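Long-range contact in UPF0230 protein TM1468 (Thermotoga maritima, PDB 1VPV), which binds long-chain fatty acids, palmitate among them, and may serve in lipid transport or in fatty acid metabolism: residues Val19-Glu31 with Asp270-Thr282. Numbering follows the deposited sequence.
Sequences VDSTADVPFSWME and DEIISPMGKVITT. With PLM (palmitic acid), chain D.
D24 reaches across to G277, in the turn between strand 267-275 and helix 278-284. With CG anti to its own carbonyl carbon (chi1 -60°), the carboxylate is carried over the start of the helix, where OD1 accepts a nearly straight hydrogen bond from the N-cap residue, G277 N to D24 OD1 2.8 Å, approaching from above the carboxylate plane. A water bridges the same OD1 and I280 N, so the acid holds the start of the helix once directly and once through water. OD2 lies against M276 CG and the I280 side chain and takes a hydrogen bond from S134. An alanine here would probably leave G277 N and the S134 hydroxyl without their carboxylate partner, and the water on I280 N without its anchor on this side. S274 OG donates to D24 O at 2.5 Å, coming in above the carbonyl plane, and a second water links F27 N to I273 O.

The apolar contacts flank these bonds. I272 CG2 rests 3.7 Å from W29 CZ2, while its CD1, extended by a CG1 anti to the backbone N (chi1 -176°), reaches W29 NE1 and P26 CB. P26 CG sits over the centre of one indole face. F27 CE2 meets P275 CG at 3.6 Å. Beyond D24, T22 CG2 touches V279 CG1 at 3.8 Å, and V279, I280 and M276 turn their ends to the palmitate chain.

Beside the lipid, the contact thus joins the segment after strand 15-20, of one sheet, to edge strand 267-275 of the other and the helix that follows; helix 56-68 packs on P275 and T281.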
loop_
_atom_site.group_PDB
_atom_site.type_symbol
_atom_site.label_atom_id
_atom_site.label_comp_id
_atom_site.label_asym_id
_atom_site.label_seq_id
_atom_site.Cartn_x
_atom_site.Cartn_y
_atom_site.Cartn_z
ATOM N N VAL A 19 8.339 -0.518 -6.227
ATOM C CA VAL A 19 6.946 -0.871 -5.834
ATOM C C VAL A 19 6.037 -0.297 -6.921
ATOM O O VAL A 19 6.467 0.496 -7.750
ATOM C CB VAL A 19 6.548 -0.334 -4.442
ATOM C CG1 VAL A 19 7.525 -0.852 -3.342
ATOM C CG2 VAL A 19 6.502 1.208 -4.433
ATOM N N ASP A 20 4.787 -0.719 -6.925
ATOM C CA ASP A 20 3.797 -0.164 -7.807
ATOM C C ASP A 20 3.075 0.995 -7.121
ATOM O O ASP A 20 3.215 1.182 -5.909
ATOM C CB ASP A 20 2.851 -1.254 -8.278
ATOM C CG ASP A 20 1.979 -1.802 -7.168
ATOM O OD1 ASP A 20 1.109 -1.045 -6.637
ATOM O OD2 ASP A 20 2.155 -3.006 -6.864
ATOM N N SER A 21 2.333 1.792 -7.902
ATOM C CA SER A 21 1.727 3.018 -7.373
ATOM C C SER A 21 0.704 2.763 -6.250
ATOM O O SER A 21 0.445 3.642 -5.431
ATOM C CB SER A 21 1.051 3.797 -8.482
ATOM O OG SER A 21 0.052 3.005 -9.069
ATOM N N THR A 22 0.140 1.560 -6.221
ATOM C CA THR A 22 -0.766 1.159 -5.145
ATOM C C THR A 22 -0.077 0.945 -3.786
ATOM O O THR A 22 -0.754 0.710 -2.825
ATOM C CB THR A 22 -1.537 -0.147 -5.482
ATOM O OG1 THR A 22 -0.687 -1.272 -5.325
ATOM C CG2 THR A 22 -2.029 -0.113 -6.886
ATOM N N ALA A 23 1.246 0.992 -3.742
ATOM C CA ALA A 23 1.989 1.002 -2.483
ATOM C C ALA A 23 1.892 2.316 -1.694
ATOM O O ALA A 23 2.223 2.332 -0.494
ATOM C CB ALA A 23 3.490 0.646 -2.713
ATOM N N ASP A 24 1.471 3.402 -2.363
ATOM C CA ASP A 24 1.309 4.709 -1.719
ATOM C C ASP A 24 2.553 5.024 -0.879
ATOM O O ASP A 24 2.460 5.372 0.306
ATOM C CB ASP A 24 0.059 4.719 -0.825
ATOM C CG ASP A 24 -1.228 4.434 -1.585
ATOM O OD1 ASP A 24 -1.287 4.717 -2.805
ATOM O OD2 ASP A 24 -2.213 3.950 -0.943
ATOM N N VAL A 25 3.716 4.874 -1.502
ATOM C CA VAL A 25 5.002 5.034 -0.835
ATOM C C VAL A 25 5.227 6.484 -0.404
ATOM O O VAL A 25 4.968 7.417 -1.195
ATOM C CB VAL A 25 6.195 4.530 -1.740
ATOM C CG1 VAL A 25 6.388 5.421 -2.968
ATOM C CG2 VAL A 25 7.495 4.418 -0.927
ATOM N N PRO A 26 5.698 6.701 0.846
ATOM C CA PRO A 26 5.898 8.102 1.294
ATOM C C PRO A 26 6.853 8.827 0.377
ATOM O O PRO A 26 7.820 8.221 -0.090
ATOM C CB PRO A 26 6.466 7.945 2.699
ATOM C CG PRO A 26 5.969 6.549 3.143
ATOM C CD PRO A 26 6.046 5.732 1.894
ATOM N N PHE A 27 6.596 10.093 0.075
ATOM C CA PHE A 27 7.395 10.743 -0.979
ATOM C C PHE A 27 8.880 10.678 -0.666
ATOM O O PHE A 27 9.673 10.399 -1.560
ATOM C CB PHE A 27 6.915 12.189 -1.265
ATOM C CG PHE A 27 5.492 12.238 -1.748
ATOM C CD1 PHE A 27 5.142 11.636 -2.954
ATOM C CD2 PHE A 27 4.488 12.788 -0.966
ATOM C CE1 PHE A 27 3.810 11.609 -3.384
ATOM C CE2 PHE A 27 3.150 12.787 -1.399
ATOM C CZ PHE A 27 2.820 12.191 -2.606
ATOM N N SER A 28 9.254 10.913 0.597
ATOM C CA SER A 28 10.663 11.088 0.955
ATOM C C SER A 28 11.441 9.788 0.914
ATOM O O SER A 28 12.660 9.797 0.790
ATOM C CB SER A 28 10.801 11.734 2.336
ATOM O OG SER A 28 9.986 11.085 3.296
ATOM N N TRP A 29 10.752 8.663 1.019
ATOM C CA TRP A 29 11.413 7.375 1.045
ATOM C C TRP A 29 11.913 6.990 -0.306
ATOM O O TRP A 29 12.722 6.066 -0.418
ATOM C CB TRP A 29 10.473 6.296 1.498
ATOM C CG TRP A 29 10.128 6.352 2.943
ATOM C CD1 TRP A 29 10.262 7.409 3.787
ATOM C CD2 TRP A 29 9.554 5.298 3.696
ATOM N NE1 TRP A 29 9.822 7.076 5.034
ATOM C CE2 TRP A 29 9.379 5.780 5.011
ATOM C CE3 TRP A 29 9.181 3.974 3.388
ATOM C CZ2 TRP A 29 8.847 4.999 6.024
ATOM C CZ3 TRP A 29 8.657 3.186 4.380
ATOM C CH2 TRP A 29 8.483 3.703 5.699
HETATM N N MSE A 30 11.445 7.660 -1.346
HETATM C CA MSE A 30 11.845 7.242 -2.694
HETATM C C MSE A 30 13.339 7.432 -2.893
HETATM O O MSE A 30 14.046 6.494 -3.277
HETATM C CB MSE A 30 11.054 7.989 -3.745
HETATM C CG MSE A 30 9.610 7.616 -3.698
HETATM SE SE MSE A 30 8.587 8.198 -5.254
HETATM C CE MSE A 30 8.556 10.096 -4.838
ATOM N N GLU A 31 13.817 8.627 -2.555
ATOM C CA GLU A 31 15.230 8.945 -2.624
ATOM C C GLU A 31 16.000 8.312 -1.437
ATOM O O GLU A 31 17.095 7.806 -1.590
ATOM C CB GLU A 31 15.416 10.468 -2.668
ATOM C CG GLU A 31 16.281 10.944 -3.830
ATOM N N ASP A 270 8.545 4.613 14.920
ATOM C CA ASP A 270 8.652 5.497 13.764
ATOM C C ASP A 270 7.294 5.600 13.121
ATOM O O ASP A 270 6.544 4.626 13.087
ATOM C CB ASP A 270 9.668 4.965 12.728
ATOM C CG ASP A 270 10.033 6.010 11.646
ATOM O OD1 ASP A 270 11.006 6.745 11.848
ATOM O OD2 ASP A 270 9.387 6.086 10.574
ATOM N N GLU A 271 6.977 6.787 12.617
ATOM C CA GLU A 271 5.765 6.974 11.875
ATOM C C GLU A 271 5.905 8.025 10.806
ATOM O O GLU A 271 6.656 8.973 10.944
ATOM C CB GLU A 271 4.608 7.337 12.806
ATOM C CG GLU A 271 4.759 8.642 13.510
ATOM C CD GLU A 271 3.415 9.283 13.886
ATOM O OE1 GLU A 271 2.355 8.672 13.627
ATOM O OE2 GLU A 271 3.420 10.399 14.456
ATOM N N ILE A 272 5.153 7.846 9.739
ATOM C CA ILE A 272 5.090 8.859 8.707
ATOM C C ILE A 272 3.690 8.758 8.071
ATOM O O ILE A 272 3.048 7.725 8.161
ATOM C CB ILE A 272 6.227 8.662 7.685
ATOM C CG1 ILE A 272 6.217 9.766 6.659
ATOM C CG2 ILE A 272 6.124 7.280 6.990
ATOM C CD1 ILE A 272 7.511 9.879 5.904
ATOM N N ILE A 273 3.221 9.852 7.489
ATOM C CA ILE A 273 1.933 9.896 6.833
ATOM C C ILE A 273 2.151 9.877 5.319
ATOM O O ILE A 273 3.023 10.570 4.812
ATOM C CB ILE A 273 1.141 11.162 7.273
ATOM C CG1 ILE A 273 0.650 10.970 8.718
ATOM C CG2 ILE A 273 -0.064 11.416 6.365
ATOM C CD1 ILE A 273 0.134 12.238 9.355
ATOM N N SER A 274 1.347 9.094 4.610
ATOM C CA SER A 274 1.386 9.031 3.152
ATOM C C SER A 274 -0.007 9.117 2.516
ATOM O O SER A 274 -0.889 8.285 2.789
ATOM C CB SER A 274 2.028 7.722 2.712
ATOM O OG SER A 274 2.238 7.698 1.322
ATOM N N PRO A 275 -0.208 10.094 1.641
ATOM C CA PRO A 275 -1.499 10.159 0.974
ATOM C C PRO A 275 -1.709 8.966 0.026
ATOM O O PRO A 275 -0.784 8.526 -0.628
ATOM C CB PRO A 275 -1.423 11.459 0.183
ATOM C CG PRO A 275 -0.003 11.720 0.015
ATOM C CD PRO A 275 0.697 11.161 1.206
HETATM N N MSE A 276 -2.916 8.445 -0.038
HETATM C CA MSE A 276 -3.189 7.336 -0.950
HETATM C C MSE A 276 -3.256 7.856 -2.388
HETATM O O MSE A 276 -3.844 8.930 -2.668
HETATM C CB MSE A 276 -4.495 6.635 -0.574
HETATM C CG MSE A 276 -4.446 5.921 0.726
HETATM SE SE MSE A 276 -6.220 5.626 1.615
HETATM C CE MSE A 276 -6.025 3.651 2.040
ATOM N N GLY A 277 -2.638 7.096 -3.289
ATOM C CA GLY A 277 -2.564 7.478 -4.709
ATOM C C GLY A 277 -3.900 7.394 -5.443
ATOM O O GLY A 277 -4.951 7.176 -4.840
ATOM N N LYS A 278 -3.843 7.562 -6.757
ATOM C CA LYS A 278 -5.057 7.607 -7.591
ATOM C C LYS A 278 -5.798 6.260 -7.623
ATOM O O LYS A 278 -7.017 6.202 -7.516
ATOM C CB LYS A 278 -4.734 8.062 -9.038
ATOM C CG LYS A 278 -3.843 9.291 -9.157
ATOM C CD LYS A 278 -3.839 9.801 -10.603
ATOM C CE LYS A 278 -2.930 11.011 -10.795
ATOM N NZ LYS A 278 -2.764 11.258 -12.249
ATOM N N VAL A 279 -5.055 5.181 -7.767
ATOM C CA VAL A 279 -5.669 3.855 -7.850
ATOM C C VAL A 279 -6.303 3.441 -6.515
ATOM O O VAL A 279 -7.460 3.031 -6.461
ATOM C CB VAL A 279 -4.651 2.821 -8.346
ATOM C CG1 VAL A 279 -5.229 1.436 -8.312
ATOM C CG2 VAL A 279 -4.245 3.162 -9.781
ATOM N N ILE A 280 -5.569 3.545 -5.431
ATOM C CA ILE A 280 -6.137 3.174 -4.155
ATOM C C ILE A 280 -7.385 4.042 -3.846
ATOM O O ILE A 280 -8.454 3.530 -3.461
ATOM C CB ILE A 280 -5.064 3.212 -3.060
ATOM C CG1 ILE A 280 -4.073 2.048 -3.277
ATOM C CG2 ILE A 280 -5.684 3.160 -1.685
ATOM C CD1 ILE A 280 -4.614 0.681 -2.902
ATOM N N THR A 281 -7.258 5.337 -4.076
ATOM C CA THR A 281 -8.367 6.253 -3.830
ATOM C C THR A 281 -9.604 5.887 -4.621
ATOM O O THR A 281 -10.736 5.992 -4.131
ATOM C CB THR A 281 -7.972 7.686 -4.201
ATOM O OG1 THR A 281 -6.840 8.042 -3.414
ATOM C CG2 THR A 281 -9.083 8.654 -3.878
ATOM N N THR A 282 -9.375 5.502 -5.868
ATOM C CA THR A 282 -10.445 5.191 -6.798
ATOM C C THR A 282 -11.277 4.076 -6.211
ATOM O O THR A 282 -12.516 4.105 -6.302
ATOM C CB THR A 282 -9.879 4.830 -8.187
ATOM O OG1 THR A 282 -9.446 6.043 -8.864
ATOM C CG2 THR A 282 -10.934 4.093 -9.034
HETATM C C1 PLM D . -5.529 -2.901 -10.751
HETATM O O1 PLM D . -4.830 -3.881 -11.146
HETATM O O2 PLM D . -6.401 -2.357 -11.501
HETATM C C2 PLM D . -5.277 -2.373 -9.357
HETATM C C3 PLM D . -6.343 -2.843 -8.389
HETATM C C4 PLM D . -6.144 -2.180 -7.032
HETATM C C5 PLM D . -7.270 -2.612 -6.098
HETATM C C6 PLM D . -7.150 -1.991 -4.731
HETATM C C7 PLM D . -8.230 -2.469 -3.773
HETATM C C8 PLM D . -8.339 -1.546 -2.563
HETATM C C9 PLM D . -7.196 -1.757 -1.595
HETATM C CA PLM D . -7.246 -0.788 -0.431
HETATM C CB PLM D . -6.178 -1.130 0.597
HETATM C CC PLM D . -6.033 0.005 1.607
HETATM C CD PLM D . -5.084 -0.362 2.767
HETATM C CE PLM D . -4.764 0.831 3.650
HETATM C CF PLM D . -3.982 0.446 4.896
HETATM C CG PLM D . -2.476 0.341 4.639
HETATM O O HOH W 1 -2.564 4.408 -5.312
HETATM O O HOH W 2 4.609 11.115 2.487
#